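Local atomic coordinates of 'Carboxyl esterase 2 (Tuber melanosporum Mel28, PDB entry 5MIF), a protein that probably hydrolyses carboxylic esters, as an alpha/beta hydrolase-fold carboxylesterase resembling archaeal enzymes. Residues A[113-118]-A[144-149]; A[212-217]-A[275-280]. All coordinates share one frame; numbering follows the deposited sequence.

Contact 1: A[113-118]-A[144-149]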
loop_
_atom_site.group_PDB
_atom_site.type_symbol
_atom_site.label_atom_id
_atom_site.label_comp_id
_atom_site.label_asym_id
_atom_site.label_seq_id
_atom_site.Cartn_x
_atom_site.Cartn_y
_atom_site.Cartn_z
ATOM N N ALA A 113 14.930 -3.204 14.518
ATOM C CA ALA A 113 16.247 -2.639 14.233
ATOM C C ALA A 113 16.081 -1.754 13.010
ATOM O O ALA A 113 15.707 -2.239 11.937
ATOM C CB ALA A 113 17.282 -3.731 13.978
ATOM N N TYR A 114 16.313 -0.451 13.167
ATOM C CA TYR A 114 16.091 0.464 12.057
ATOM C C TYR A 114 17.402 1.087 11.530
ATOM O O TYR A 114 18.220 1.579 12.299
ATOM C CB TYR A 114 15.091 1.577 12.437
ATOM C CG TYR A 114 14.590 2.257 11.176
ATOM C CD1 TYR A 114 13.524 1.723 10.459
ATOM C CD2 TYR A 114 15.255 3.365 10.643
ATOM C CE1 TYR A 114 13.097 2.290 9.282
ATOM C CE2 TYR A 114 14.832 3.943 9.466
ATOM C CZ TYR A 114 13.748 3.397 8.788
ATOM O OH TYR A 114 13.325 3.963 7.613
ATOM N N PHE A 115 17.581 1.056 10.210
ATOM C CA PHE A 115 18.769 1.584 9.557
ATOM C C PHE A 115 18.370 2.768 8.682
ATOM O O PHE A 115 17.704 2.597 7.664
ATOM C CB PHE A 115 19.457 0.488 8.739
ATOM C CG PHE A 115 19.548 -0.813 9.472
ATOM C CD1 PHE A 115 20.467 -0.978 10.501
ATOM C CD2 PHE A 115 18.673 -1.853 9.180
ATOM C CE1 PHE A 115 20.538 -2.167 11.209
ATOM C CE2 PHE A 115 18.726 -3.044 9.892
ATOM C CZ PHE A 115 19.664 -3.205 10.902
ATOM N N HIS A 116 18.748 3.975 9.101
ATOM C CA HIS A 116 18.229 5.195 8.479
ATOM C C HIS A 116 18.897 5.490 7.150
ATOM O O HIS A 116 19.992 4.991 6.863
ATOM C CB HIS A 116 18.402 6.382 9.426
ATOM C CG HIS A 116 19.812 6.883 9.528
ATOM N ND1 HIS A 116 20.385 7.702 8.572
ATOM C CD2 HIS A 116 20.759 6.694 10.480
ATOM C CE1 HIS A 116 21.622 8.000 8.939
ATOM N NE2 HIS A 116 21.874 7.400 10.090
ATOM N N GLY A 117 18.230 6.294 6.332
ATOM C CA GLY A 117 18.780 6.713 5.049
ATOM C C GLY A 117 19.419 8.088 5.169
ATOM O O GLY A 117 19.629 8.578 6.286
ATOM N N GLY A 118 19.683 8.715 4.026
ATOM C CA GLY A 118 20.457 9.940 3.961
ATOM C C GLY A 118 21.715 9.763 3.118
ATOM O O GLY A 118 22.707 10.470 3.308
ATOM N N PHE A 144 15.193 0.001 17.640
ATOM C CA PHE A 144 16.632 -0.051 17.859
ATOM C C PHE A 144 17.253 0.700 16.697
ATOM O O PHE A 144 17.436 0.152 15.604
ATOM C CB PHE A 144 17.092 -1.515 17.935
ATOM C CG PHE A 144 18.563 -1.710 18.203
ATOM C CD1 PHE A 144 19.095 -1.492 19.467
ATOM C CD2 PHE A 144 19.396 -2.193 17.210
ATOM C CE1 PHE A 144 20.443 -1.705 19.716
ATOM C CE2 PHE A 144 20.741 -2.409 17.453
ATOM C CZ PHE A 144 21.269 -2.159 18.706
ATOM N N PHE A 145 17.526 1.978 16.922
ATOM C CA PHE A 145 17.966 2.874 15.858
ATOM C C PHE A 145 19.499 2.943 15.841
ATOM O O PHE A 145 20.121 3.459 16.782
ATOM C CB PHE A 145 17.349 4.258 16.069
ATOM C CG PHE A 145 17.618 5.233 14.962
ATOM C CD1 PHE A 145 18.764 6.025 14.979
ATOM C CD2 PHE A 145 16.720 5.386 13.933
ATOM C CE1 PHE A 145 19.014 6.945 13.965
ATOM C CE2 PHE A 145 16.960 6.304 12.905
ATOM C CZ PHE A 145 18.107 7.092 12.926
ATOM N N VAL A 146 20.105 2.403 14.786
ATOM C CA VAL A 146 21.558 2.334 14.706
ATOM C C VAL A 146 22.131 3.612 14.097
ATOM O O VAL A 146 21.862 3.940 12.947
ATOM C CB VAL A 146 22.016 1.132 13.890
ATOM C CG1 VAL A 146 23.539 1.096 13.851
ATOM C CG2 VAL A 146 21.463 -0.155 14.507
ATOM N N ASP A 147 22.907 4.336 14.893
ATOM C CA ASP A 147 23.503 5.594 14.456
ATOM C C ASP A 147 24.914 5.338 13.940
ATOM O O ASP A 147 25.903 5.731 14.560
ATOM C CB ASP A 147 23.491 6.600 15.622
ATOM C CG ASP A 147 23.722 8.043 15.177
ATOM O OD1 ASP A 147 23.653 8.352 13.966
ATOM O OD2 ASP A 147 23.951 8.885 16.065
ATOM N N TYR A 148 25.000 4.646 12.811
ATOM C CA TYR A 148 26.280 4.220 12.250
ATOM C C TYR A 148 27.112 5.429 11.769
ATOM O O TYR A 148 26.574 6.520 11.534
ATOM C CB TYR A 148 26.038 3.240 11.097
ATOM C CG TYR A 148 25.149 3.825 10.022
ATOM C CD1 TYR A 148 25.687 4.560 8.978
ATOM C CD2 TYR A 148 23.764 3.660 10.065
ATOM C CE1 TYR A 148 24.882 5.101 7.991
ATOM C CE2 TYR A 148 22.943 4.208 9.081
ATOM C CZ TYR A 148 23.507 4.927 8.052
ATOM O OH TYR A 148 22.701 5.476 7.068
ATOM N N THR A 149 28.414 5.232 11.600
ATOM C CA THR A 149 29.293 6.321 11.182
ATOM C C THR A 149 29.049 6.723 9.724
ATOM O O THR A 149 28.919 5.868 8.842
ATOM C CB THR A 149 30.764 5.933 11.351
ATOM O OG1 THR A 149 30.978 5.486 12.692
ATOM C CG2 THR A 149 31.669 7.122 11.053
HETATM O O HOH W 1 19.491 4.005 11.774
HETATM O O HOH W 2 24.127 7.584 11.633
#
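H116 and Y148 both turn CG in over their own backbone (chi1 75° and 56°), which lays the imidazole and the phenol over one another in an offset stack, centroids 4.6 Å apart and planes at 15°. The Y148 hydroxyl passes over one face of the imidazole and donates to the backbone O of H116 (OH to O 2.8 Å), reaching it from above the carbonyl plane. H116 ND1 is bonded within the imidazole plane to G117 O, at 2.6 Å, while NE2 lies 2.7 Å from a water also within bonding reach of D147 OD1 and Y148 O; together they probably restrain the ring's rotation. F145 completes the aromatic cluster, its CZ lying 3.6 Å from H116 CB. Within the parallel strands, Y114, whose OH bonds D189, donates its N to F144 O (2.8 Å), and V146 N donates to Y114 O (3.2 Å). Where the strands splay apart, a second water bridges Y114 O, H116 N and V146 O over the centre of the F145 ring. Through helix 129-139 these strands form a beta-alpha-beta unit of the alpha/beta hydrolase fold, and the sequence from H116 matches the HGGG motif of hormone-sensitive-lipase-like esterases, whose glycines probably form the oxyanion hole here, as in relatives.

Contact 2: A[212-217]-A[275-280]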
loop_
_atom_site.group_PDB
_atom_site.type_symbol
_atom_site.label_atom_id
_atom_site.label_comp_id
_atom_site.label_asym_id
_atom_site.label_seq_id
_atom_site.Cartn_x
_atom_site.Cartn_y
_atom_site.Cartn_z
ATOM N N LYS A 212 12.108 -11.534 11.851
ATOM C CA LYS A 212 10.869 -12.182 11.422
ATOM C C LYS A 212 10.282 -11.475 10.206
ATOM O O LYS A 212 9.563 -12.067 9.400
ATOM C CB LYS A 212 9.844 -12.199 12.556
ATOM C CG LYS A 212 9.802 -13.494 13.351
ATOM C CD LYS A 212 8.692 -13.437 14.389
ATOM C CE LYS A 212 8.852 -14.512 15.450
ATOM N NZ LYS A 212 7.766 -14.380 16.461
ATOM N N PHE A 213 10.592 -10.192 10.081
ATOM C CA PHE A 213 9.960 -9.362 9.076
ATOM C C PHE A 213 10.858 -8.181 8.725
ATOM O O PHE A 213 11.500 -7.603 9.598
ATOM C CB PHE A 213 8.587 -8.891 9.580
ATOM C CG PHE A 213 7.788 -8.158 8.556
ATOM C CD1 PHE A 213 7.381 -8.788 7.391
ATOM C CD2 PHE A 213 7.401 -6.844 8.776
ATOM C CE1 PHE A 213 6.636 -8.114 6.440
ATOM C CE2 PHE A 213 6.641 -6.158 7.835
ATOM C CZ PHE A 213 6.264 -6.797 6.652
ATOM N N GLN A 214 10.906 -7.837 7.443
ATOM C CA GLN A 214 11.787 -6.773 6.973
ATOM C C GLN A 214 11.008 -5.810 6.100
ATOM O O GLN A 214 10.249 -6.237 5.225
ATOM C CB GLN A 214 12.986 -7.366 6.195
ATOM C CG GLN A 214 13.852 -6.339 5.442
ATOM C CD GLN A 214 15.075 -6.964 4.769
ATOM O OE1 GLN A 214 16.222 -6.609 5.077
ATOM N NE2 GLN A 214 14.834 -7.888 3.830
ATOM N N VAL A 215 11.175 -4.512 6.347
ATOM C CA VAL A 215 10.577 -3.501 5.491
ATOM C C VAL A 215 11.670 -2.659 4.796
ATOM O O VAL A 215 12.558 -2.112 5.450
ATOM C CB VAL A 215 9.634 -2.572 6.266
ATOM C CG1 VAL A 215 9.092 -1.534 5.318
ATOM C CG2 VAL A 215 8.446 -3.358 6.884
ATOM N N LEU A 216 11.622 -2.605 3.471
ATOM C CA LEU A 216 12.543 -1.791 2.688
ATOM C C LEU A 216 11.745 -0.667 2.024
ATOM O O LEU A 216 10.797 -0.918 1.281
ATOM C CB LEU A 216 13.295 -2.635 1.636
ATOM C CG LEU A 216 14.047 -3.886 2.140
ATOM C CD1 LEU A 216 14.628 -4.685 0.996
ATOM C CD2 LEU A 216 15.159 -3.524 3.130
ATOM N N ILE A 217 12.106 0.574 2.334
ATOM C CA ILE A 217 11.411 1.742 1.809
ATOM C C ILE A 217 12.292 2.398 0.729
ATOM O O ILE A 217 13.373 2.869 1.053
ATOM C CB ILE A 217 11.107 2.755 2.952
ATOM C CG1 ILE A 217 10.499 2.049 4.160
ATOM C CG2 ILE A 217 10.203 3.884 2.486
ATOM C CD1 ILE A 217 10.394 2.959 5.387
ATOM N N LYS A 275 16.829 -17.239 0.964
ATOM C CA LYS A 275 16.782 -17.355 2.420
ATOM C C LYS A 275 16.408 -16.044 3.112
ATOM O O LYS A 275 16.433 -15.966 4.345
ATOM C CB LYS A 275 18.127 -17.844 2.963
ATOM C CG LYS A 275 18.517 -19.248 2.486
ATOM C CD LYS A 275 19.792 -19.741 3.140
ATOM C CE LYS A 275 20.280 -21.027 2.480
ATOM N NZ LYS A 275 21.717 -21.326 2.778
ATOM N N PHE A 276 16.043 -15.024 2.339
ATOM C CA PHE A 276 15.661 -13.742 2.949
ATOM C C PHE A 276 14.416 -13.867 3.814
ATOM O O PHE A 276 13.597 -14.754 3.602
ATOM C CB PHE A 276 15.433 -12.661 1.880
ATOM C CG PHE A 276 16.560 -11.671 1.771
ATOM C CD1 PHE A 276 17.878 -12.088 1.750
ATOM C CD2 PHE A 276 16.294 -10.316 1.733
ATOM C CE1 PHE A 276 18.913 -11.164 1.661
ATOM C CE2 PHE A 276 17.326 -9.382 1.655
ATOM C CZ PHE A 276 18.629 -9.806 1.614
ATOM N N PRO A 277 14.288 -12.989 4.816
ATOM C CA PRO A 277 13.087 -12.994 5.645
ATOM C C PRO A 277 11.916 -12.473 4.831
ATOM O O PRO A 277 12.150 -11.843 3.799
ATOM C CB PRO A 277 13.448 -12.036 6.785
ATOM C CG PRO A 277 14.385 -11.065 6.142
ATOM C CD PRO A 277 15.200 -11.885 5.175
ATOM N N GLU A 278 10.681 -12.725 5.252
ATOM C CA GLU A 278 9.578 -12.137 4.520
ATOM C C GLU A 278 9.695 -10.615 4.562
ATOM O O GLU A 278 10.015 -10.008 5.593
ATOM C CB GLU A 278 8.219 -12.648 4.993
ATOM C CG GLU A 278 7.611 -12.076 6.209
ATOM C CD GLU A 278 6.127 -12.435 6.263
ATOM O OE1 GLU A 278 5.501 -12.514 5.182
ATOM O OE2 GLU A 278 5.595 -12.660 7.367
ATOM N N THR A 279 9.475 -10.022 3.398
ATOM C CA THR A 279 9.824 -8.643 3.160
ATOM C C THR A 279 8.696 -7.843 2.511
ATOM O O THR A 279 8.040 -8.311 1.575
ATOM C CB THR A 279 11.071 -8.592 2.262
ATOM O OG1 THR A 279 12.180 -9.157 2.976
ATOM C CG2 THR A 279 11.368 -7.183 1.820
ATOM N N LEU A 280 8.463 -6.643 3.028
ATOM C CA LEU A 280 7.575 -5.684 2.383
ATOM C C LEU A 280 8.403 -4.551 1.763
ATOM O O LEU A 280 9.189 -3.892 2.456
ATOM C CB LEU A 280 6.565 -5.119 3.389
ATOM C CG LEU A 280 5.806 -3.861 2.958
ATOM C CD1 LEU A 280 4.860 -4.142 1.786
ATOM C CD2 LEU A 280 5.036 -3.291 4.122
HETATM O O HOH W 3 10.652 -14.508 7.726
#
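Q214 and L280, the two residues that lose most surface to the contact, sit on neighbouring parallel strands of the alpha/beta hydrolase sheet, where 213-217 runs beside 279-284. Q214 is gripped through both its backbone N and its backbone O: the N donates to E278 O (3.0 Å) and the O accepts from L280 N (2.9 Å). L280 O in turn takes the N-H of L216, extending the ladder. With CG trans to the backbone N (chi1 170°) and the chain extended beyond it, the Q214 side chain runs alongside T279 on the same face of the sheet, its CB 4.0 Å from P277 CG and its amide beside the F276 ring. T279 OG1 turns back to donate to P277 O, linking T279 to the preceding loop, while its methyl meets L216 CD1. A valine at T279 would probably leave P277 O without this donor and the loop less firmly fixed. On the other face, L280 CB packs against F213 CZ, at 3.7 Å, with V215 beside it and helix 329-345 covering F213 and V215. The F213 ring also reaches E278, whose carboxylate plane stands 86° from it; E278 CG lies in the ring plane at the edge, 3.5 Å from F213 CD1.

Both contacts belong to one mixed sheet and come in series along the chain, contact 1 closing before contact 2 opens. Their centres are about 16 Å apart. Strand 184-189 lies between them, flanked by 109-115 of contact 1 and 213-217 of contact 2, and bonds to both through its backbone. Across it the two contacts touch directly, Y114 OH packing 3.8 Å from I217 CD1. The central strand leads into a probable nucleophile elbow at S190, which would form a triad with D287, after strand 279-284, and H317. The parallel core would therefore bring the probable oxyanion loop, nucleophile and acid together from distant parts of the sequence.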